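Local coordinates for hypothetical protein APC35681 (Geobacillus stearothermophilus, PDB 1RFZ), which is of unknown function but belongs to the phosphatidylglycerophosphatase A family and may share its phosphatase activity on phosphatidylglycerophosphate, at residues 18-23 against 65-70; 131-136 against 140-145; 25-30 against 52-57. One frame throughout, in Å; residues are numbered along the deposited sequence.

Contact 1: 18-23 against 65-70; sequences RWLEER and NAILTG
Trp-19 lays its indole over Leu-68, whose CD2 methyl meets one face of the ring and forms a CH-pi contact with the six-membered half. That methyl lies 3.9 Å from the centroid of the Trp-19 six-membered ring and only 14° off the ring normal, over the benzo half and so off the centre of the indole as a whole. The two side chains cross at about a right angle. With Trp-19 CG anti to the carbonyl carbon (chi1 -72°), the benzo edge is carried across to helix 61-76, where Trp-19 CZ3 also comes to 3.4 Å from the backbone O of Leu-68. At the adjacent residue of each segment, Leu-20 and Ile-67 make the second pair, again crossing nearly at right angles. Leu-20 CD2 sits 3.6 Å from Ile-67 CG2, while Leu-20 CD1 faces Ile-67 CD1 at 4.0 Å, so both branches of the leucine are used. The contact is apolar and buried, a side-by-side packing of two helices in an all-helical fold. A second subunit packs its Leu-86 against Leu-68 and its Glu-84 against Trp-19, which brings this helix pair to the subunit interface. Within the chain, Ile-71, further along helix 61-76, also touches Trp-19 and Leu-20, and helix 145-163 closes in on helices 13-22 and 61-76, with Leu-145 against Leu-20 and Ile-152 against Ile-67.

Contact 2: 131-136 against 140-145; sequences QYLNDK and KCNTFL
With CG anti to its own carbonyl carbon (chi1 -60°) and the amide turned about chi2, Asn-142 directs its ND2 at the backbone O of Leu-133. The resulting hydrogen bond is 3.0 Å long from Asn-142 ND2 to Leu-133 O and moderately bent, with an N-H...O angle of 144°. Its acceptor lies close to the amide plane of the asparagine, whereas the donor reaches the carbonyl well to one side of the C=O direction, at a C=O...N angle of 108°. A buried side-chain amide thus engages a carbonyl from the last turn of helix 129-134. Replacing Asn-142 by an alanine would probably leave the Leu-133 carbonyl without this side-chain donor and open a gap beside Leu-133 CB.

Beside this bond, Leu-133 CB is 3.9 Å from Asn-142 CB, and the isobutyl group continues to Leu-145, where Leu-133 CD2 packs 3.5 Å from Leu-145 CG. At the outer margin the extended chain of Lys-140 passes the phenol end of Tyr-132, the hydroxyl lying against the aliphatic part of the lysine at CD and the ring approached obliquely.

The arrangement is a tight return of the chain from helix 129-134 into the loop before helix 145-163. Asp-74 of helix 61-76 accepts hydrogen bonds from the backbone N of Leu-145 and, weakly, of Phe-144, while Leu-133 also rests on Asp-146 and Val-149 of helix 145-163.

Contact 3: 25-30 against 52-57; sequences VTVEKI and ENVNRV. With SO4 (sulfate ion), chain E.
Arg-56 NE donates a hydrogen bond of 3.0 Å to O2 of a sulfate ion, at an N-H...O angle of 134°. The arginine bends at chi2 (59°) to bind the anion, which was probably taken up from the crystallisation liquor, and sulfate O3 lies in the guanidinium plane at its edge. Arg-159 NH2 of helix 145-163 also donates to the sulfate.

Away from the anion, the helix that carries Arg-56 meets residues 25-30 through Val-54 and Asn-55. Val-54 carries most of the apolar contact. Its CG1 stands anti to the backbone N (chi1 -172°), a setting that pushes this methyl between Val-27 and Ile-30: Val-54 CG1 is 3.5 Å from Ile-30 CG2, and the same methyl lies 4.3 Å from Val-27 CG1. Val-54 CG1 also comes to 3.7 Å from Val-27 O. The pair is an example of consecutive helices packed in an all-helical domain, with the first turn of helix 27-38, preceded by Thr-26 at the N-cap position, set against the middle of helix 47-58. Ile-51 and Ile-58 of that same helix extend the surface that Val-27 covers, and Ile-129 of helix 129-134 lies on Ile-30.

The Asn-55 and Val-27 side chains cross at about a right angle. Asn-55 OD1 accepts a hydrogen bond from Arg-17 NH2 on helix 13-22 and lies against the two methyls of Val-27, CG1 and CG2 each standing 3.7 Å from Asn-55 OD1.

In the fold
After helix 2-9, the chain forms helix 13-22, which carries residues 18-23, then turns directly into 25-30, where Leu-20 O and Val-25 N make a probable hydrogen bond between contacts 1 and 3. Helix 47-58 returns to close contact 3, and the next helix, 61-76, closes contact 1; contact 3 therefore falls wholly within the longer loop of contact 1. Contact 2 follows in series as a short local closure between helix 129-134 and helix 145-163. Leu-145 joins all three: it packs on Leu-20 and Arg-23 of contact 1 and on Val-25 of contact 3, tying the late helices to the early ones.

Contact 1: 18-23 against 65-70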
loop_
_atom_site.group_PDB
_atom_site.type_symbol
_atom_site.label_atom_id
_atom_site.label_comp_id
_atom_site.label_asym_id
_atom_site.label_seq_id
_atom_site.Cartn_x
_atom_site.Cartn_y
_atom_site.Cartn_z
ATOM N N ARG A 18 16.445 19.469 -10.269
ATOM C CA ARG A 18 16.682 20.875 -9.986
ATOM C C ARG A 18 15.932 21.303 -8.721
ATOM O O ARG A 18 16.536 21.826 -7.787
ATOM C CB ARG A 18 16.252 21.726 -11.185
ATOM C CG ARG A 18 16.836 23.131 -11.208
ATOM C CD ARG A 18 16.326 23.882 -12.415
ATOM N NE ARG A 18 14.868 23.813 -12.487
ATOM C CZ ARG A 18 14.136 24.343 -13.461
ATOM N NH1 ARG A 18 14.725 24.991 -14.463
ATOM N NH2 ARG A 18 12.812 24.226 -13.434
ATOM N N TRP A 19 14.620 21.073 -8.688
ATOM C CA TRP A 19 13.821 21.428 -7.523
ATOM C C TRP A 19 14.484 20.911 -6.249
ATOM O O TRP A 19 14.617 21.657 -5.272
ATOM C CB TRP A 19 12.410 20.847 -7.641
ATOM C CG TRP A 19 11.542 21.535 -8.668
ATOM C CD1 TRP A 19 11.969 22.228 -9.756
ATOM C CD2 TRP A 19 10.105 21.491 -8.762
ATOM N NE1 TRP A 19 10.899 22.607 -10.529
ATOM C CE2 TRP A 19 9.744 22.166 -9.945
ATOM C CE3 TRP A 19 9.093 20.941 -7.966
ATOM C CZ2 TRP A 19 8.413 22.306 -10.355
ATOM C CZ3 TRP A 19 7.762 21.084 -8.377
ATOM C CH2 TRP A 19 7.440 21.761 -9.562
ATOM N N LEU A 20 14.901 19.642 -6.256
ATOM C CA LEU A 20 15.558 19.053 -5.079
ATOM C C LEU A 20 16.734 19.908 -4.631
ATOM O O LEU A 20 16.912 20.155 -3.441
ATOM C CB LEU A 20 16.055 17.624 -5.368
ATOM C CG LEU A 20 15.032 16.483 -5.453
ATOM C CD1 LEU A 20 15.752 15.141 -5.474
ATOM C CD2 LEU A 20 14.110 16.546 -4.255
ATOM N N GLU A 21 17.538 20.345 -5.600
ATOM C CA GLU A 21 18.698 21.192 -5.345
ATOM C C GLU A 21 18.219 22.546 -4.834
ATOM O O GLU A 21 18.851 23.141 -3.963
ATOM C CB GLU A 21 19.499 21.390 -6.634
ATOM C CG GLU A 21 20.678 22.353 -6.509
ATOM C CD GLU A 21 21.977 21.664 -6.108
ATOM O OE1 GLU A 21 22.439 20.786 -6.876
ATOM O OE2 GLU A 21 22.537 22.004 -5.034
ATOM N N GLU A 22 17.093 23.012 -5.381
ATOM C CA GLU A 22 16.484 24.294 -5.010
ATOM C C GLU A 22 15.792 24.304 -3.651
ATOM O O GLU A 22 15.331 25.352 -3.204
ATOM C CB GLU A 22 15.477 24.733 -6.069
ATOM C CG GLU A 22 16.099 25.277 -7.331
ATOM C CD GLU A 22 15.069 25.516 -8.415
ATOM O OE1 GLU A 22 14.021 26.127 -8.112
ATOM O OE2 GLU A 22 15.309 25.096 -9.571
ATOM N N ARG A 23 15.698 23.138 -3.010
ATOM C CA ARG A 23 15.092 23.028 -1.687
ATOM C C ARG A 23 16.188 22.621 -0.698
ATOM O O ARG A 23 15.942 22.464 0.504
ATOM C CB ARG A 23 13.965 22.000 -1.694
ATOM C CG ARG A 23 12.900 22.274 -2.734
ATOM C CD ARG A 23 12.257 23.631 -2.532
ATOM N NE ARG A 23 11.266 23.635 -1.462
ATOM C CZ ARG A 23 10.574 24.709 -1.088
ATOM N NH1 ARG A 23 10.769 25.872 -1.700
ATOM N NH2 ARG A 23 9.679 24.621 -0.109
ATOM N N ASN A 65 6.950 12.061 -10.280
ATOM C CA ASN A 65 5.574 12.433 -10.024
ATOM C C ASN A 65 5.404 12.743 -8.548
ATOM O O ASN A 65 4.649 13.653 -8.168
ATOM C CB ASN A 65 4.630 11.297 -10.434
ATOM C CG ASN A 65 4.387 11.263 -11.922
ATOM O OD1 ASN A 65 4.789 12.176 -12.640
ATOM N ND2 ASN A 65 3.712 10.222 -12.397
ATOM N N ALA A 66 6.118 11.989 -7.717
ATOM C CA ALA A 66 6.048 12.177 -6.278
ATOM C C ALA A 66 6.842 13.414 -5.898
ATOM O O ALA A 66 6.309 14.328 -5.281
ATOM C CB ALA A 66 6.595 10.956 -5.567
ATOM N N ILE A 67 8.113 13.446 -6.286
ATOM C CA ILE A 67 8.969 14.572 -5.967
ATOM C C ILE A 67 8.379 15.901 -6.415
ATOM O O ILE A 67 8.484 16.886 -5.692
ATOM C CB ILE A 67 10.368 14.445 -6.615
ATOM C CG1 ILE A 67 11.051 13.167 -6.155
ATOM C CG2 ILE A 67 11.230 15.672 -6.254
ATOM C CD1 ILE A 67 12.487 13.101 -6.600
ATOM N N LEU A 68 7.775 15.951 -7.598
ATOM C CA LEU A 68 7.208 17.221 -8.056
ATOM C C LEU A 68 6.057 17.671 -7.170
ATOM O O LEU A 68 6.136 18.737 -6.554
ATOM C CB LEU A 68 6.750 17.147 -9.525
ATOM C CG LEU A 68 7.856 17.014 -10.591
ATOM C CD1 LEU A 68 7.297 17.393 -11.942
ATOM C CD2 LEU A 68 9.037 17.915 -10.263
ATOM N N THR A 69 5.002 16.859 -7.099
ATOM C CA THR A 69 3.833 17.174 -6.270
ATOM C C THR A 69 4.244 17.556 -4.833
ATOM O O THR A 69 3.729 18.512 -4.242
ATOM C CB THR A 69 2.878 15.976 -6.178
ATOM O OG1 THR A 69 2.538 15.518 -7.493
ATOM C CG2 THR A 69 1.613 16.381 -5.447
ATOM N N GLY A 70 5.180 16.792 -4.279
ATOM C CA GLY A 70 5.649 17.059 -2.935
ATOM C C GLY A 70 6.189 18.465 -2.780
ATOM O O GLY A 70 5.660 19.246 -2.007
#

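Contact 2: 131-136 against 140-145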
loop_
_atom_site.group_PDB
_atom_site.type_symbol
_atom_site.label_atom_id
_atom_site.label_comp_id
_atom_site.label_asym_id
_atom_site.label_seq_id
_atom_site.Cartn_x
_atom_site.Cartn_y
_atom_site.Cartn_z
ATOM N N GLN A 131 17.861 16.278 9.052
ATOM C CA GLN A 131 18.044 17.158 10.195
ATOM C C GLN A 131 17.647 18.577 9.796
ATOM O O GLN A 131 16.864 19.238 10.479
ATOM C CB GLN A 131 19.508 17.144 10.626
ATOM C CG GLN A 131 19.829 18.135 11.725
ATOM C CD GLN A 131 19.180 17.769 13.043
ATOM O OE1 GLN A 131 19.237 18.533 14.009
ATOM N NE2 GLN A 131 18.566 16.587 13.096
ATOM N N TYR A 132 18.195 19.037 8.677
ATOM C CA TYR A 132 17.905 20.370 8.181
ATOM C C TYR A 132 16.469 20.544 7.712
ATOM O O TYR A 132 15.858 21.583 7.958
ATOM C CB TYR A 132 18.851 20.726 7.030
ATOM C CG TYR A 132 18.334 21.837 6.137
ATOM C CD1 TYR A 132 18.062 23.103 6.649
ATOM C CD2 TYR A 132 18.080 21.606 4.787
ATOM C CE1 TYR A 132 17.543 24.108 5.841
ATOM C CE2 TYR A 132 17.563 22.604 3.969
ATOM C CZ TYR A 132 17.294 23.851 4.502
ATOM O OH TYR A 132 16.766 24.836 3.699
ATOM N N LEU A 133 15.924 19.538 7.034
ATOM C CA LEU A 133 14.567 19.655 6.517
ATOM C C LEU A 133 13.498 19.607 7.587
ATOM O O LEU A 133 12.422 20.185 7.422
ATOM C CB LEU A 133 14.287 18.570 5.480
ATOM C CG LEU A 133 15.029 18.647 4.153
ATOM C CD1 LEU A 133 16.486 18.283 4.361
ATOM C CD2 LEU A 133 14.389 17.691 3.170
ATOM N N ASN A 134 13.772 18.920 8.686
ATOM C CA ASN A 134 12.763 18.850 9.724
ATOM C C ASN A 134 12.865 20.046 10.662
ATOM O O ASN A 134 11.931 20.334 11.413
ATOM C CB ASN A 134 12.877 17.549 10.512
ATOM C CG ASN A 134 11.546 17.114 11.084
ATOM O OD1 ASN A 134 10.968 16.114 10.652
ATOM N ND2 ASN A 134 11.036 17.877 12.046
ATOM N N ASP A 135 14.001 20.741 10.608
ATOM C CA ASP A 135 14.224 21.920 11.441
ATOM C C ASP A 135 13.188 22.988 11.061
ATOM O O ASP A 135 13.168 23.473 9.925
ATOM C CB ASP A 135 15.639 22.462 11.221
ATOM C CG ASP A 135 16.318 22.862 12.515
ATOM O OD1 ASP A 135 16.567 21.970 13.357
ATOM O OD2 ASP A 135 16.603 24.064 12.690
ATOM N N LYS A 136 12.336 23.353 12.015
ATOM C CA LYS A 136 11.281 24.327 11.763
ATOM C C LYS A 136 11.710 25.772 11.925
ATOM O O LYS A 136 10.937 26.693 11.638
ATOM C CB LYS A 136 10.079 24.025 12.660
ATOM C CG LYS A 136 9.377 22.726 12.285
ATOM C CD LYS A 136 8.222 22.414 13.208
ATOM C CE LYS A 136 7.540 21.127 12.790
ATOM N NZ LYS A 136 6.580 20.666 13.831
ATOM N N LYS A 140 11.941 27.649 6.310
ATOM C CA LYS A 140 11.487 26.895 5.145
ATOM C C LYS A 140 10.552 25.739 5.531
ATOM O O LYS A 140 10.797 25.039 6.511
ATOM C CB LYS A 140 12.692 26.340 4.378
ATOM C CG LYS A 140 13.313 27.281 3.358
ATOM C CD LYS A 140 14.387 26.531 2.568
ATOM C CE LYS A 140 14.957 27.329 1.391
ATOM N NZ LYS A 140 16.010 26.544 0.660
ATOM N N CYS A 141 9.486 25.556 4.746
ATOM C CA CYS A 141 8.502 24.489 4.962
ATOM C C CYS A 141 8.893 23.223 4.193
ATOM O O CYS A 141 8.897 23.213 2.957
ATOM C CB CYS A 141 7.118 24.944 4.500
ATOM S SG CYS A 141 5.879 23.634 4.537
ATOM N N ASN A 142 9.205 22.158 4.930
ATOM C CA ASN A 142 9.622 20.895 4.333
ATOM C C ASN A 142 8.723 19.719 4.709
ATOM O O ASN A 142 9.188 18.588 4.842
ATOM C CB ASN A 142 11.066 20.594 4.736
ATOM C CG ASN A 142 12.033 21.675 4.282
ATOM O OD1 ASN A 142 12.087 22.015 3.102
ATOM N ND2 ASN A 142 12.807 22.214 5.219
ATOM N N THR A 143 7.432 19.992 4.864
ATOM C CA THR A 143 6.459 18.967 5.222
ATOM C C THR A 143 6.606 17.676 4.411
ATOM O O THR A 143 6.773 16.589 4.972
ATOM C CB THR A 143 5.019 19.498 5.048
ATOM O OG1 THR A 143 4.739 20.446 6.083
ATOM C CG2 THR A 143 4.005 18.360 5.107
ATOM N N PHE A 144 6.538 17.794 3.092
ATOM C CA PHE A 144 6.653 16.632 2.235
ATOM C C PHE A 144 8.072 16.183 1.963
ATOM O O PHE A 144 8.392 14.998 2.093
ATOM C CB PHE A 144 5.993 16.900 0.897
ATOM C CG PHE A 144 4.517 17.027 0.971
ATOM C CD1 PHE A 144 3.929 18.245 1.299
ATOM C CD2 PHE A 144 3.705 15.944 0.645
ATOM C CE1 PHE A 144 2.529 18.388 1.290
ATOM C CE2 PHE A 144 2.312 16.066 0.630
ATOM C CZ PHE A 144 1.715 17.292 0.952
ATOM N N LEU A 145 8.918 17.135 1.579
ATOM C CA LEU A 145 10.291 16.823 1.222
ATOM C C LEU A 145 11.134 15.974 2.168
ATOM O O LEU A 145 11.826 15.064 1.706
ATOM C CB LEU A 145 11.073 18.098 0.883
ATOM C CG LEU A 145 12.439 17.715 0.278
ATOM C CD1 LEU A 145 12.206 16.943 -1.027
ATOM C CD2 LEU A 145 13.307 18.947 0.037
#

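Contact 3: 25-30 against 52-57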
loop_
_atom_site.group_PDB
_atom_site.type_symbol
_atom_site.label_atom_id
_atom_site.label_comp_id
_atom_site.label_asym_id
_atom_site.label_seq_id
_atom_site.Cartn_x
_atom_site.Cartn_y
_atom_site.Cartn_z
ATOM N N VAL A 25 18.299 19.826 -1.182
ATOM C CA VAL A 25 18.709 18.433 -1.286
ATOM C C VAL A 25 19.587 18.067 -2.483
ATOM O O VAL A 25 19.288 18.376 -3.634
ATOM C CB VAL A 25 17.478 17.497 -1.235
ATOM C CG1 VAL A 25 17.940 16.056 -1.076
ATOM C CG2 VAL A 25 16.539 17.917 -0.072
ATOM N N THR A 26 20.682 17.392 -2.163
ATOM C CA THR A 26 21.675 16.947 -3.122
ATOM C C THR A 26 21.614 15.447 -3.259
ATOM O O THR A 26 21.565 14.748 -2.254
ATOM C CB THR A 26 23.079 17.277 -2.616
ATOM O OG1 THR A 26 23.315 18.675 -2.765
ATOM C CG2 THR A 26 24.127 16.492 -3.367
ATOM N N VAL A 27 21.635 14.945 -4.487
ATOM C CA VAL A 27 21.637 13.498 -4.701
ATOM C C VAL A 27 22.647 12.849 -3.760
ATOM O O VAL A 27 22.439 11.738 -3.287
ATOM C CB VAL A 27 22.033 13.152 -6.159
ATOM C CG1 VAL A 27 22.793 11.810 -6.215
ATOM C CG2 VAL A 27 20.792 13.103 -7.039
ATOM N N GLU A 28 23.732 13.568 -3.491
ATOM C CA GLU A 28 24.809 13.097 -2.623
ATOM C C GLU A 28 24.455 12.984 -1.139
ATOM O O GLU A 28 24.863 12.043 -0.465
ATOM C CB GLU A 28 26.028 14.020 -2.778
ATOM C CG GLU A 28 27.190 13.715 -1.851
ATOM C CD GLU A 28 28.404 13.187 -2.596
ATOM O OE1 GLU A 28 28.960 13.927 -3.439
ATOM O OE2 GLU A 28 28.796 12.029 -2.343
ATOM N N LYS A 29 23.727 13.962 -0.619
ATOM C CA LYS A 29 23.357 13.928 0.790
ATOM C C LYS A 29 22.309 12.836 1.027
ATOM O O LYS A 29 22.178 12.307 2.143
ATOM C CB LYS A 29 22.864 15.305 1.248
ATOM C CG LYS A 29 24.012 16.313 1.392
ATOM C CD LYS A 29 23.563 17.679 1.895
ATOM C CE LYS A 29 22.751 18.435 0.857
ATOM N NZ LYS A 29 22.498 19.840 1.301
ATOM N N ILE A 30 21.580 12.494 -0.038
ATOM C CA ILE A 30 20.588 11.429 -0.004
ATOM C C ILE A 30 21.403 10.138 0.022
ATOM O O ILE A 30 21.153 9.242 0.833
ATOM C CB ILE A 30 19.725 11.425 -1.260
ATOM C CG1 ILE A 30 19.008 12.762 -1.411
ATOM C CG2 ILE A 30 18.688 10.303 -1.167
ATOM C CD1 ILE A 30 17.952 12.744 -2.517
ATOM N N GLU A 52 24.739 5.936 -7.305
ATOM C CA GLU A 52 24.204 5.228 -8.456
ATOM C C GLU A 52 22.737 4.895 -8.191
ATOM O O GLU A 52 21.843 5.272 -8.960
ATOM C CB GLU A 52 25.005 3.941 -8.698
ATOM C CG GLU A 52 25.490 3.789 -10.124
ATOM C CD GLU A 52 24.363 3.919 -11.143
ATOM O OE1 GLU A 52 23.540 2.980 -11.259
ATOM O OE2 GLU A 52 24.300 4.972 -11.823
ATOM N N ASN A 53 22.512 4.187 -7.082
ATOM C CA ASN A 53 21.187 3.777 -6.647
ATOM C C ASN A 53 20.257 4.986 -6.476
ATOM O O ASN A 53 19.152 5.019 -7.033
ATOM C CB ASN A 53 21.318 2.991 -5.337
ATOM C CG ASN A 53 21.702 1.535 -5.572
ATOM O OD1 ASN A 53 20.917 0.765 -6.144
ATOM N ND2 ASN A 53 22.909 1.151 -5.142
ATOM N N VAL A 54 20.697 5.982 -5.709
ATOM C CA VAL A 54 19.883 7.176 -5.545
ATOM C C VAL A 54 19.460 7.714 -6.937
ATOM O O VAL A 54 18.299 8.082 -7.154
ATOM C CB VAL A 54 20.652 8.263 -4.760
ATOM C CG1 VAL A 54 19.724 9.430 -4.420
ATOM C CG2 VAL A 54 21.207 7.666 -3.491
ATOM N N ASN A 55 20.394 7.739 -7.886
ATOM C CA ASN A 55 20.076 8.220 -9.221
ATOM C C ASN A 55 19.062 7.295 -9.855
ATOM O O ASN A 55 18.157 7.725 -10.583
ATOM C CB ASN A 55 21.329 8.268 -10.093
ATOM C CG ASN A 55 22.267 9.401 -9.713
ATOM O OD1 ASN A 55 21.843 10.544 -9.534
ATOM N ND2 ASN A 55 23.554 9.092 -9.608
ATOM N N ARG A 56 19.209 6.010 -9.564
ATOM C CA ARG A 56 18.319 5.009 -10.121
ATOM C C ARG A 56 16.863 5.245 -9.744
ATOM O O ARG A 56 15.981 5.200 -10.600
ATOM C CB ARG A 56 18.753 3.621 -9.676
ATOM C CG ARG A 56 18.592 2.620 -10.771
ATOM C CD ARG A 56 19.411 3.038 -11.961
ATOM N NE ARG A 56 19.010 2.309 -13.152
ATOM C CZ ARG A 56 19.582 2.456 -14.339
ATOM N NH1 ARG A 56 20.588 3.311 -14.484
ATOM N NH2 ARG A 56 19.145 1.751 -15.377
ATOM N N VAL A 57 16.618 5.487 -8.461
ATOM C CA VAL A 57 15.269 5.748 -7.979
ATOM C C VAL A 57 14.688 7.030 -8.603
ATOM O O VAL A 57 13.517 7.077 -9.011
ATOM C CB VAL A 57 15.272 5.886 -6.440
ATOM C CG1 VAL A 57 13.977 6.532 -5.947
ATOM C CG2 VAL A 57 15.438 4.531 -5.817
HETATM S S SO4 E . 16.633 -0.553 -12.254
HETATM O O1 SO4 E . 16.310 -1.834 -11.575
HETATM O O2 SO4 E . 18.106 -0.413 -12.330
HETATM O O3 SO4 E . 16.039 0.596 -11.530
HETATM O O4 SO4 E . 16.078 -0.545 -13.628
#